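Galactose/lactose metabolism regulatory protein GAL80 (Saccharomyces cerevisiae, PDB 3BTV) represses the galactose and lactose metabolic genes of yeast by binding the activator GAL4 and blocking its transcriptional activation when no inducing sugar is present. Local coordinates at residues 33-38 against 94-99; 41-46 against 370-375; 150-155 against 366-371; 157-162 against 356-361; 391-396 against 404-409. The protein carries 1 engineered substitution. One frame throughout, in Å; residues are numbered along the deposited sequence.

Contact 1: 33-38 against 94-99; sequences GWAIKT and VIAIQV
A35 and A96 meet methyl to methyl, their CB atoms 3.9 Å apart, where the loop after the first strand of the Rossmann fold passes the C-terminal end of strand 92-95, the fourth strand of its parallel sheet. In Rossmann folds these strand ends, with the loop after the first strand, form the edge where a dinucleotide is usually bound, which is consistent with the family of this domain. The alanine pair is the tightly packed part. Both residues are buried, both CB atoms point across the contact, and the backbones stand close, with CA of A35 and CA of A96 6.3 Å apart. F25 of strand 21-26 lies against both methyl groups on this inner side.

The outer side belongs to W34, an exposed residue whose ring makes the longer reach. Its CG sits between the backbone N and the carbonyl carbon (chi1 74°), a torsion that swings the indole across to 94-99 although the CB does not point there. The six-membered end of the ring does the touching: CH2 lies 3.6 Å from O of A96, in an oblique approach, and 3.9 Å from C of I97, which sits at the ring edge. No hydrogen bond joins the two segments. The indole is instead held at its other end, where NE1 is hydrogen-bonded to E125. Within the loop the turn is tied back on itself: OG1 of T38 donates to O of W34 over 2.8 Å, coming from above the carbonyl plane, 36° out of it.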
# COMPACT_ATOMS: atom_id res chain seq x y z
N GLY B 33 14.28 -10.43 31.65
CA GLY B 33 13.11 -9.68 31.25
C GLY B 33 13.42 -8.30 30.70
O GLY B 33 14.58 -7.88 30.65
N TRP B 34 12.38 -7.58 30.30
CA TRP B 34 12.57 -6.27 29.68
C TRP B 34 12.14 -5.11 30.58
O TRP B 34 12.43 -3.96 30.28
CB TRP B 34 11.85 -6.20 28.34
CG TRP B 34 10.37 -6.08 28.46
CD1 TRP B 34 9.62 -4.96 28.24
CD2 TRP B 34 9.46 -7.12 28.83
NE1 TRP B 34 8.29 -5.24 28.45
CE2 TRP B 34 8.16 -6.56 28.82
CE3 TRP B 34 9.60 -8.47 29.18
CZ2 TRP B 34 7.03 -7.30 29.13
CZ3 TRP B 34 8.47 -9.20 29.49
CH2 TRP B 34 7.20 -8.62 29.47
N ALA B 35 11.44 -5.41 31.67
CA ALA B 35 11.09 -4.35 32.61
C ALA B 35 12.38 -3.77 33.17
O ALA B 35 12.49 -2.56 33.38
CB ALA B 35 10.22 -4.89 33.72
N ILE B 36 13.36 -4.65 33.41
CA ILE B 36 14.66 -4.22 33.92
C ILE B 36 15.38 -3.32 32.91
O ILE B 36 16.18 -2.47 33.29
CB ILE B 36 15.55 -5.43 34.27
CG1 ILE B 36 16.82 -4.97 34.98
CG2 ILE B 36 15.88 -6.24 33.03
CD1 ILE B 36 16.56 -4.30 36.32
N LYS B 37 15.07 -3.51 31.63
CA LYS B 37 15.76 -2.78 30.57
C LYS B 37 15.05 -1.49 30.13
O LYS B 37 15.66 -0.66 29.46
CB LYS B 37 15.98 -3.69 29.36
CG LYS B 37 16.87 -4.90 29.65
CD LYS B 37 16.96 -5.82 28.44
CE LYS B 37 17.70 -7.11 28.78
NZ LYS B 37 17.72 -8.06 27.62
N THR B 38 13.79 -1.33 30.51
CA THR B 38 13.02 -0.16 30.06
C THR B 38 12.43 0.61 31.23
O THR B 38 12.79 1.75 31.46
CB THR B 38 11.89 -0.56 29.11
OG1 THR B 38 11.10 -1.61 29.70
CG2 THR B 38 12.46 -1.05 27.78
N VAL B 94 2.37 -1.42 38.42
CA VAL B 94 2.82 -1.64 37.05
C VAL B 94 2.81 -3.13 36.75
O VAL B 94 3.40 -3.92 37.49
CB VAL B 94 4.24 -1.10 36.83
CG1 VAL B 94 4.63 -1.23 35.37
CG2 VAL B 94 4.33 0.35 37.27
N ILE B 95 2.13 -3.52 35.68
CA ILE B 95 2.14 -4.91 35.24
C ILE B 95 3.00 -5.04 33.99
O ILE B 95 2.63 -4.54 32.92
CB ILE B 95 0.73 -5.43 34.95
CG1 ILE B 95 0.02 -5.81 36.25
CG2 ILE B 95 0.79 -6.66 34.07
CD1 ILE B 95 -0.50 -4.63 37.02
N ALA B 96 4.15 -5.69 34.12
CA ALA B 96 5.04 -5.89 32.98
C ALA B 96 5.35 -7.38 32.80
O ALA B 96 6.50 -7.81 32.87
CB ALA B 96 6.32 -5.08 33.14
N ILE B 97 4.30 -8.15 32.57
CA ILE B 97 4.40 -9.58 32.34
C ILE B 97 3.84 -9.87 30.96
O ILE B 97 3.29 -8.98 30.32
CB ILE B 97 3.57 -10.36 33.37
CG1 ILE B 97 2.13 -9.86 33.37
CG2 ILE B 97 4.17 -10.22 34.76
CD1 ILE B 97 1.21 -10.63 34.29
N GLN B 98 3.96 -11.12 30.51
CA GLN B 98 3.49 -11.48 29.18
C GLN B 98 1.98 -11.22 29.05
O GLN B 98 1.22 -11.46 29.99
CB GLN B 98 3.79 -12.94 28.88
CG GLN B 98 3.18 -13.90 29.88
CD GLN B 98 3.32 -15.34 29.45
OE1 GLN B 98 2.69 -16.23 30.02
NE2 GLN B 98 4.16 -15.58 28.45
N VAL B 99 1.56 -10.73 27.89
CA VAL B 99 0.16 -10.41 27.66
C VAL B 99 -0.75 -11.58 28.03
O VAL B 99 -1.80 -11.39 28.63
CB VAL B 99 -0.08 -9.98 26.20
CG1 VAL B 99 -1.55 -9.67 25.97
CG2 VAL B 99 0.79 -8.77 25.85

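Contact 2: 41-46 against 370-375; sequences PAILQL and RLYQSI
Y372 meets I43 through its ring, and the nearest approach is between CG1 of I43 and CE2 of Y372 at 3.6 Å. The isoleucine runs on along the phenol, so that its CD1 comes within 3.7 Å of OH of Y372. On the same side of the ring plane the methyl CB of A42 stands 3.9 Å from CD1 of Y372. Both approaches are oblique to the ring plane. Nearer the backbone, CD1 of L46 reaches CB of Y372 at 3.9 Å, while its other methyl lies across the side chain of Q373. I43 reaches the ring because its CG1 is anti to the carbonyl carbon (chi1 -58°), which turns CG1 and CD1 toward the phenol.

These residues join helix 39-45, the first helix of the Rossmann fold, to helix 363-380, which follows it more than 300 residues later in the chain. A42 and Y372 mark the close point, their CA atoms 7.0 Å apart, and no hydrogen bond crosses between the segments.

Farther out, the phenol is fixed by its polar end, with OH of Y372 hydrogen-bonded to ND1 of H39, and F50 meets the same ring edge-to-face. Beyond these, V94 of strand 92-95 also touches Y372, and H369 packs against A42 and L46.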
# COMPACT_ATOMS: atom_id res chain seq x y z
N PRO B 41 15.35 1.63 34.25
CA PRO B 41 16.17 2.81 33.97
C PRO B 41 15.39 4.12 34.15
O PRO B 41 15.91 5.07 34.74
CB PRO B 41 16.57 2.62 32.51
CG PRO B 41 16.62 1.13 32.35
CD PRO B 41 15.51 0.59 33.21
N ALA B 42 14.16 4.16 33.66
CA ALA B 42 13.32 5.35 33.80
C ALA B 42 13.08 5.72 35.26
O ALA B 42 13.34 6.85 35.68
CB ALA B 42 11.99 5.14 33.08
N ILE B 43 12.58 4.77 36.04
CA ILE B 43 12.30 5.01 37.45
C ILE B 43 13.56 5.37 38.22
O ILE B 43 13.52 6.11 39.21
CB ILE B 43 11.64 3.78 38.10
CG1 ILE B 43 10.34 3.42 37.37
CG2 ILE B 43 11.38 4.03 39.59
CD1 ILE B 43 9.61 2.23 37.97
N LEU B 44 14.70 4.84 37.76
CA LEU B 44 15.98 5.09 38.41
C LEU B 44 16.36 6.56 38.28
O LEU B 44 16.86 7.17 39.22
CB LEU B 44 17.06 4.21 37.79
CG LEU B 44 18.44 4.21 38.44
CD1 LEU B 44 18.33 3.89 39.92
CD2 LEU B 44 19.35 3.22 37.74
N GLN B 45 16.09 7.12 37.11
CA GLN B 45 16.46 8.49 36.81
C GLN B 45 15.52 9.50 37.47
O GLN B 45 15.92 10.61 37.83
CB GLN B 45 16.48 8.69 35.29
CG GLN B 45 17.40 9.80 34.83
CD GLN B 45 17.87 9.59 33.40
OE1 GLN B 45 17.49 8.62 32.75
NE2 GLN B 45 18.72 10.49 32.92
N LEU B 46 14.26 9.11 37.64
CA LEU B 46 13.27 9.96 38.29
C LEU B 46 13.07 9.51 39.74
O LEU B 46 11.95 9.42 40.23
CB LEU B 46 11.96 9.92 37.51
CG LEU B 46 12.12 10.27 36.03
CD1 LEU B 46 10.93 9.81 35.19
CD2 LEU B 46 12.39 11.76 35.85
N ARG B 370 9.94 8.97 28.74
CA ARG B 370 9.15 10.17 28.50
C ARG B 370 7.70 9.93 28.90
O ARG B 370 6.97 10.87 29.23
CB ARG B 370 9.27 10.62 27.04
CG ARG B 370 10.60 11.30 26.74
CD ARG B 370 10.91 11.39 25.25
NE ARG B 370 10.07 12.38 24.56
CZ ARG B 370 10.51 13.54 24.07
NH1 ARG B 370 11.80 13.88 24.18
NH2 ARG B 370 9.67 14.36 23.46
N LEU B 371 7.28 8.67 28.89
CA LEU B 371 5.96 8.30 29.37
C LEU B 371 5.87 8.49 30.90
O LEU B 371 4.93 9.08 31.41
CB LEU B 371 5.64 6.85 28.99
CG LEU B 371 4.32 6.28 29.50
CD1 LEU B 371 3.15 7.21 29.16
CD2 LEU B 371 4.09 4.88 28.94
N TYR B 372 6.87 7.96 31.61
CA TYR B 372 6.95 8.14 33.05
C TYR B 372 6.99 9.62 33.41
O TYR B 372 6.29 10.06 34.32
CB TYR B 372 8.19 7.45 33.62
CG TYR B 372 7.93 6.03 34.06
CD1 TYR B 372 8.07 4.97 33.17
CD2 TYR B 372 7.53 5.75 35.36
CE1 TYR B 372 7.82 3.68 33.56
CE2 TYR B 372 7.27 4.45 35.76
CZ TYR B 372 7.42 3.42 34.86
OH TYR B 372 7.17 2.12 35.23
N GLN B 373 7.79 10.38 32.68
CA GLN B 373 7.90 11.81 32.92
C GLN B 373 6.53 12.48 32.79
O GLN B 373 6.14 13.28 33.64
CB GLN B 373 8.91 12.45 31.96
CG GLN B 373 9.20 13.91 32.23
CD GLN B 373 10.09 14.12 33.44
OE1 GLN B 373 9.65 14.63 34.48
NE2 GLN B 373 11.35 13.72 33.32
N SER B 374 5.80 12.14 31.74
CA SER B 374 4.50 12.75 31.49
C SER B 374 3.51 12.39 32.61
O SER B 374 2.56 13.13 32.88
CB SER B 374 3.96 12.37 30.11
OG SER B 374 3.27 11.13 30.13
N ILE B 375 3.75 11.26 33.26
CA ILE B 375 2.89 10.82 34.35
C ILE B 375 3.06 11.71 35.59
O ILE B 375 2.10 12.29 36.08
CB ILE B 375 3.15 9.36 34.72
CG1 ILE B 375 2.70 8.44 33.59
CG2 ILE B 375 2.41 9.00 36.02
CD1 ILE B 375 2.88 6.95 33.88

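Contact 3: 150-155 against 366-371; sequences IISLQG and GNIHRL
Q154 overlaps N367 and I368 with the aliphatic part of its side chain: its CG lies 3.3 Å from CD1 of I368 and 3.5 Å from CB of N367. The contact packs the last strand of the Rossmann sheet, 148-152, and the turn that leaves it against helix 363-380. The short segments of strand and helix run antiparallel, at 172°, with their axes 10.6 Å apart, so the helix lies along the strand rather than across it. Q154 bridges the gap where the backbones come closest, its CA being 5.4 Å from CA of N367. Its CG is placed between the backbone N and the carbonyl carbon (chi1 80°), and the bend at chi2 folds the chain over the end of I368.

Farther along the helix the contact becomes looser and is carried by the methyl groups of L371. The CD2 branch of L371 faces CA of S152 at 4.1 Å, and its CD1 branch faces CG2 of I150 at 4.2 Å; F123 of the adjoining strand touches all three residues. No hydrogen bond is formed across the segments. The amide of N367 turns to Y361, whose OH is hydrogen-bonded to OD1 of N367, while CB of N367 rests 3.4 Å from the backbone O of Q154.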
# COMPACT_ATOMS: atom_id res chain seq x y z
N ILE B 150 -3.03 3.68 32.85
CA ILE B 150 -2.07 4.02 31.81
C ILE B 150 -1.81 2.77 30.96
O ILE B 150 -1.68 1.68 31.50
CB ILE B 150 -0.74 4.52 32.41
CG1 ILE B 150 -0.98 5.63 33.44
CG2 ILE B 150 0.22 5.01 31.31
CD1 ILE B 150 -0.67 5.24 34.90
N ILE B 151 -1.76 2.94 29.64
CA ILE B 151 -1.32 1.86 28.76
C ILE B 151 0.02 2.26 28.16
O ILE B 151 0.23 3.42 27.81
CB ILE B 151 -2.34 1.57 27.62
CG1 ILE B 151 -1.95 0.30 26.84
CG2 ILE B 151 -2.46 2.74 26.66
CD1 ILE B 151 -2.24 -1.01 27.62
N SER B 152 0.93 1.30 28.03
CA SER B 152 2.24 1.57 27.45
C SER B 152 2.21 1.68 25.92
O SER B 152 2.78 0.85 25.21
CB SER B 152 3.24 0.49 27.87
OG SER B 152 4.56 0.91 27.57
N LEU B 153 1.55 2.71 25.41
CA LEU B 153 1.65 3.06 23.99
C LEU B 153 2.71 4.17 23.88
O LEU B 153 2.43 5.28 23.45
CB LEU B 153 0.30 3.51 23.44
CG LEU B 153 -0.77 2.40 23.28
CD1 LEU B 153 -2.13 2.96 22.88
CD2 LEU B 153 -0.33 1.35 22.27
N GLN B 154 3.93 3.83 24.29
CA GLN B 154 4.98 4.82 24.50
C GLN B 154 5.43 5.48 23.21
O GLN B 154 6.25 6.42 23.24
CB GLN B 154 6.18 4.19 25.21
CG GLN B 154 7.09 3.40 24.29
CD GLN B 154 6.49 2.08 23.87
OE1 GLN B 154 5.80 1.43 24.64
NE2 GLN B 154 6.75 1.69 22.63
N GLY B 155 4.91 5.01 22.08
CA GLY B 155 5.18 5.62 20.79
C GLY B 155 4.62 7.03 20.75
O GLY B 155 5.15 7.93 20.07
N GLY B 366 14.16 5.64 25.98
CA GLY B 366 13.73 7.02 25.86
C GLY B 366 12.22 7.16 25.87
O GLY B 366 11.66 7.91 26.67
N ASN B 367 11.55 6.42 25.00
CA ASN B 367 10.11 6.58 24.88
C ASN B 367 9.40 6.23 26.18
O ASN B 367 8.53 6.97 26.63
CB ASN B 367 9.56 5.79 23.70
CG ASN B 367 10.07 6.33 22.38
OD1 ASN B 367 10.70 7.38 22.35
ND2 ASN B 367 9.78 5.63 21.28
N ILE B 368 9.78 5.11 26.79
CA ILE B 368 9.20 4.73 28.07
C ILE B 368 9.54 5.76 29.14
O ILE B 368 8.74 6.04 30.04
CB ILE B 368 9.65 3.33 28.55
CG1 ILE B 368 8.85 2.23 27.85
CG2 ILE B 368 9.43 3.19 30.04
CD1 ILE B 368 9.23 2.03 26.40
N HIS B 369 10.73 6.35 29.04
CA HIS B 369 11.15 7.33 30.02
C HIS B 369 10.23 8.54 29.96
O HIS B 369 9.79 9.06 30.98
CB HIS B 369 12.59 7.78 29.75
CG HIS B 369 13.11 8.75 30.77
ND1 HIS B 369 13.10 10.12 30.57
CD2 HIS B 369 13.64 8.56 32.00
CE1 HIS B 369 13.61 10.72 31.63
NE2 HIS B 369 13.94 9.80 32.51
N ARG B 370 9.94 8.97 28.74
CA ARG B 370 9.15 10.17 28.50
C ARG B 370 7.70 9.93 28.90
O ARG B 370 6.97 10.87 29.23
CB ARG B 370 9.27 10.62 27.04
CG ARG B 370 10.60 11.30 26.74
CD ARG B 370 10.91 11.39 25.25
NE ARG B 370 10.07 12.38 24.56
CZ ARG B 370 10.51 13.54 24.07
NH1 ARG B 370 11.80 13.88 24.18
NH2 ARG B 370 9.67 14.36 23.46
N LEU B 371 7.28 8.67 28.89
CA LEU B 371 5.96 8.30 29.37
C LEU B 371 5.87 8.49 30.90
O LEU B 371 4.93 9.08 31.41
CB LEU B 371 5.64 6.85 28.99
CG LEU B 371 4.32 6.28 29.50
CD1 LEU B 371 3.15 7.21 29.16
CD2 LEU B 371 4.09 4.88 28.94

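Contact 4: 157-162 against 356-361; sequences KSPYIL and YHLRNY
P159 packs its ring against Y361 and L358. Its CG lies 4.2 Å from the centroid of the Y361 ring, an off-centre CH-pi contact, and its CB is 3.8 Å from CD1 of L358. Beside this pair the rings of Y160 and Y356 meet obliquely, their planes at 69° and their centroids 5.6 Å apart, with CD2 of one touching CD2 of the other. The Y160 ring reaches Y356 and L358 because its CG stands anti to the carbonyl carbon (chi1 -59°), which carries the phenol out from the helix to the opposing loop.

P159 and Y160 form the first turn of helix 159-169, which comes next in the chain after strand 148-152, the edge strand of the Rossmann sheet. S158 is its N-cap: OG accepts weak bonds from the backbone N of Y160 and of I161. The opposing segment leaves edge strand 352-356 of the large mixed sheet and turns through a type II beta turn, L358 to Y361, before helix 363-380.

At the polar edge the backbone O of Y356 lies in the plane of the Y160 ring. The phenol oxygen accepts a hydrogen bond from the turn, N of L358 to OH of Y160, 2.8 Å long with an angle of 150° at the hydrogen. A phenylalanine in place of Y160 would probably leave this N-H without its acceptor, and the water lying 2.7 Å from OH of Y160 without one of its partners. That water also donates to O of L358. Just before the turn, ND1 of H357 is hydrogen-bonded to O of S318.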
# COMPACT_ATOMS: atom_id res chain seq x y z
N LYS B 157 4.92 9.07 22.85
CA LYS B 157 5.87 9.91 23.59
C LYS B 157 7.21 10.06 22.87
O LYS B 157 8.13 10.67 23.39
CB LYS B 157 6.15 9.33 24.99
CG LYS B 157 5.01 9.50 25.97
CD LYS B 157 4.56 10.95 26.12
CE LYS B 157 3.21 11.01 26.82
NZ LYS B 157 2.54 12.34 26.75
N SER B 158 7.32 9.47 21.69
CA SER B 158 8.53 9.64 20.89
C SER B 158 8.69 11.10 20.48
O SER B 158 7.71 11.78 20.17
CB SER B 158 8.49 8.77 19.64
OG SER B 158 9.39 9.25 18.65
N PRO B 159 9.94 11.59 20.46
CA PRO B 159 10.15 12.99 20.08
C PRO B 159 9.81 13.17 18.60
O PRO B 159 9.35 14.23 18.19
CB PRO B 159 11.65 13.21 20.32
CG PRO B 159 12.08 12.06 21.20
CD PRO B 159 11.19 10.92 20.82
N TYR B 160 10.06 12.14 17.80
CA TYR B 160 9.71 12.18 16.38
C TYR B 160 8.21 12.27 16.13
O TYR B 160 7.74 13.05 15.31
CB TYR B 160 10.28 10.97 15.67
CG TYR B 160 11.79 10.90 15.78
CD1 TYR B 160 12.41 10.01 16.66
CD2 TYR B 160 12.60 11.73 15.02
CE1 TYR B 160 13.81 9.95 16.76
CE2 TYR B 160 13.99 11.68 15.12
CZ TYR B 160 14.59 10.80 15.99
OH TYR B 160 15.97 10.76 16.07
N ILE B 161 7.46 11.44 16.85
CA ILE B 161 6.01 11.45 16.74
C ILE B 161 5.43 12.80 17.15
O ILE B 161 4.61 13.37 16.45
CB ILE B 161 5.37 10.34 17.63
CG1 ILE B 161 5.95 8.98 17.27
CG2 ILE B 161 3.87 10.33 17.48
CD1 ILE B 161 5.94 8.69 15.80
N LEU B 162 5.88 13.32 18.30
CA LEU B 162 5.35 14.59 18.78
C LEU B 162 5.68 15.74 17.82
O LEU B 162 4.84 16.60 17.57
CB LEU B 162 5.86 14.89 20.19
CG LEU B 162 5.26 13.93 21.22
CD1 LEU B 162 5.97 14.06 22.55
CD2 LEU B 162 3.76 14.21 21.37
N TYR B 356 15.04 15.93 10.80
CA TYR B 356 15.09 15.99 12.25
C TYR B 356 15.56 14.64 12.75
O TYR B 356 14.91 13.62 12.53
CB TYR B 356 13.71 16.38 12.80
CG TYR B 356 13.61 16.38 14.32
CD1 TYR B 356 14.21 17.37 15.08
CD2 TYR B 356 12.89 15.40 15.00
CE1 TYR B 356 14.10 17.39 16.46
CE2 TYR B 356 12.77 15.41 16.39
CZ TYR B 356 13.38 16.40 17.11
OH TYR B 356 13.28 16.42 18.48
N HIS B 357 16.73 14.62 13.38
CA HIS B 357 17.32 13.35 13.79
C HIS B 357 18.17 13.51 15.03
O HIS B 357 19.19 14.20 14.99
CB HIS B 357 18.16 12.73 12.66
CG HIS B 357 18.87 11.47 13.06
ND1 HIS B 357 18.21 10.32 13.40
CD2 HIS B 357 20.19 11.19 13.18
CE1 HIS B 357 19.08 9.38 13.71
NE2 HIS B 357 20.30 9.88 13.58
N LEU B 358 17.75 12.87 16.12
CA LEU B 358 18.50 12.89 17.37
C LEU B 358 19.43 11.69 17.41
O LEU B 358 19.01 10.56 17.69
CB LEU B 358 17.55 12.85 18.57
CG LEU B 358 16.36 13.80 18.57
CD1 LEU B 358 15.37 13.41 19.65
CD2 LEU B 358 16.82 15.24 18.76
N ARG B 359 20.69 11.93 17.10
CA ARG B 359 21.69 10.87 17.10
C ARG B 359 21.94 10.40 18.52
O ARG B 359 21.96 11.20 19.46
CB ARG B 359 22.98 11.39 16.48
CG ARG B 359 22.74 12.64 15.65
CD ARG B 359 23.72 12.78 14.50
NE ARG B 359 23.27 13.82 13.57
CZ ARG B 359 23.95 14.21 12.50
NH1 ARG B 359 25.12 13.66 12.21
NH2 ARG B 359 23.46 15.16 11.72
N ASN B 360 22.09 9.09 18.68
CA ASN B 360 22.30 8.50 20.00
C ASN B 360 21.07 8.54 20.89
O ASN B 360 21.18 8.48 22.12
CB ASN B 360 23.49 9.16 20.72
CG ASN B 360 24.82 8.83 20.07
OD1 ASN B 360 25.01 7.76 19.50
ND2 ASN B 360 25.76 9.77 20.17
N TYR B 361 19.89 8.65 20.29
CA TYR B 361 18.66 8.55 21.07
C TYR B 361 18.27 7.09 21.18
O TYR B 361 18.15 6.38 20.18
CB TYR B 361 17.52 9.37 20.47
CG TYR B 361 16.22 9.29 21.26
CD1 TYR B 361 16.10 9.87 22.52
CD2 TYR B 361 15.12 8.64 20.74
CE1 TYR B 361 14.91 9.79 23.23
CE2 TYR B 361 13.93 8.57 21.43
CZ TYR B 361 13.82 9.14 22.66
OH TYR B 361 12.62 9.04 23.33
O HOH W 1 16.82 8.28 16.88

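Contact 5: 391-396 against 404-409; sequences QFVMQG and TLMDAL
D407 takes most of the hydrogen bonds of this contact. Its OD2 accepts from N of Q395 (2.9 Å, 161°) on the syn lone pair and from N of T404 on the anti one, while OD1 accepts from N of G396 at 3.2 Å, also syn. CG of D407, anti to the carbonyl carbon (chi1 -65°), brings the carboxylate back over the helix start. T404 is the N-cap of helix 405-424: OG1 accepts from N of M406 (3.0 Å), and with the bond from N of T404 to D407 this makes a capping box. The same OG1 donates to O of V393 over 2.7 Å.

Apolar contacts lie beside these bonds. CE2 of F392 lies 3.6 Å from CG2 of T404, and CB of M394 lies 3.9 Å from CG of M406.

An alanine in place of D407 would probably leave the amides of Q395 and G396 without their acceptors and open the capping box.

Because backbone amides of helix end and loop share a single carboxylate, the loop is fixed to the helix start. Those N-H groups, with R156 as a long, weak ion-pair partner, would be expected to favour the charged form of D407.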
# COMPACT_ATOMS: atom_id res chain seq x y z
N GLN B 391 -7.78 12.97 37.30
CA GLN B 391 -8.18 11.81 36.52
C GLN B 391 -8.91 12.15 35.23
O GLN B 391 -9.82 12.97 35.22
CB GLN B 391 -9.04 10.89 37.38
CG GLN B 391 -9.23 9.51 36.81
CD GLN B 391 -9.42 8.48 37.90
OE1 GLN B 391 -9.26 8.78 39.09
NE2 GLN B 391 -9.76 7.26 37.50
N PHE B 392 -8.50 11.49 34.15
CA PHE B 392 -9.11 11.67 32.84
C PHE B 392 -9.32 10.31 32.20
O PHE B 392 -8.56 9.37 32.45
CB PHE B 392 -8.26 12.57 31.95
CG PHE B 392 -6.86 12.07 31.74
CD1 PHE B 392 -5.85 12.43 32.62
CD2 PHE B 392 -6.54 11.25 30.67
CE1 PHE B 392 -4.55 11.98 32.43
CE2 PHE B 392 -5.24 10.80 30.47
CZ PHE B 392 -4.24 11.16 31.36
N VAL B 393 -10.35 10.21 31.37
CA VAL B 393 -10.75 8.94 30.76
C VAL B 393 -9.75 8.46 29.70
O VAL B 393 -9.43 7.27 29.64
CB VAL B 393 -12.15 9.05 30.11
CG1 VAL B 393 -12.53 7.73 29.46
CG2 VAL B 393 -13.18 9.43 31.15
N MET B 394 -9.28 9.37 28.87
CA MET B 394 -8.43 8.99 27.75
C MET B 394 -7.62 10.17 27.26
O MET B 394 -8.04 11.32 27.38
CB MET B 394 -9.28 8.45 26.60
CG MET B 394 -10.27 9.46 26.04
SD MET B 394 -11.42 8.71 24.85
CE MET B 394 -10.27 8.27 23.55
N GLN B 395 -6.45 9.89 26.69
CA GLN B 395 -5.64 10.95 26.14
C GLN B 395 -6.28 11.42 24.84
O GLN B 395 -6.30 12.61 24.55
CB GLN B 395 -4.21 10.48 25.88
CG GLN B 395 -3.32 11.60 25.35
CD GLN B 395 -1.95 11.11 24.99
OE1 GLN B 395 -1.80 10.01 24.48
NE2 GLN B 395 -0.94 11.95 25.22
N GLY B 396 -6.83 10.48 24.08
CA GLY B 396 -7.38 10.80 22.78
C GLY B 396 -6.28 11.34 21.89
O GLY B 396 -5.21 10.74 21.78
N THR B 404 -4.44 5.87 28.13
CA THR B 404 -5.01 5.10 29.22
C THR B 404 -5.54 3.78 28.68
O THR B 404 -5.46 3.50 27.49
CB THR B 404 -6.20 5.85 29.82
OG1 THR B 404 -7.29 5.83 28.89
CG2 THR B 404 -5.83 7.29 30.10
N LEU B 405 -6.11 2.98 29.57
CA LEU B 405 -6.74 1.73 29.16
C LEU B 405 -7.90 1.95 28.17
O LEU B 405 -8.25 1.04 27.42
CB LEU B 405 -7.20 0.94 30.39
CG LEU B 405 -6.25 -0.18 30.86
CD1 LEU B 405 -4.77 0.19 30.68
CD2 LEU B 405 -6.55 -0.56 32.30
N MET B 406 -8.49 3.14 28.17
CA MET B 406 -9.52 3.42 27.18
C MET B 406 -8.91 3.56 25.79
O MET B 406 -9.48 3.09 24.80
CB MET B 406 -10.29 4.69 27.53
CG MET B 406 -11.29 5.06 26.45
SD MET B 406 -12.44 3.70 26.14
CE MET B 406 -13.51 3.81 27.54
N ASP B 407 -7.76 4.21 25.71
CA ASP B 407 -7.03 4.28 24.45
C ASP B 407 -6.66 2.87 24.01
O ASP B 407 -6.75 2.53 22.83
CB ASP B 407 -5.79 5.17 24.59
CG ASP B 407 -6.15 6.62 24.87
OD1 ASP B 407 -6.75 7.27 24.00
OD2 ASP B 407 -5.82 7.12 25.98
N ALA B 408 -6.24 2.04 24.96
CA ALA B 408 -5.95 0.63 24.66
C ALA B 408 -7.19 -0.08 24.12
O ALA B 408 -7.12 -0.80 23.13
CB ALA B 408 -5.45 -0.09 25.92
N LEU B 409 -8.33 0.14 24.78
CA LEU B 409 -9.57 -0.54 24.41
C LEU B 409 -9.97 -0.21 22.97
O LEU B 409 -10.27 -1.09 22.17
CB LEU B 409 -10.67 -0.16 25.40
CG LEU B 409 -12.01 -0.88 25.25
CD1 LEU B 409 -11.81 -2.38 25.36
CD2 LEU B 409 -12.98 -0.37 26.32

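Overall arrangement
Contacts 2 and 3 are the buried pair and use the same helix, 363-380: one packs it on helix 39-45, the other on the last strand of the Rossmann sheet, and neither has a hydrogen bond across its segments. Contact 1 lies partly buried at the strand ends of that sheet and is likewise without such bonds, while the loop of contact 1 runs straight on into the helix of contact 2. Contacts 4 and 5, partly buried as well, add hydrogen bonds where a loop meets the start of a helix. Contact 4 is tied to contacts 2 and 3 by K157 bonding R370; contact 5 meets contact 3 by apolar packing of I151 on L405 and A408.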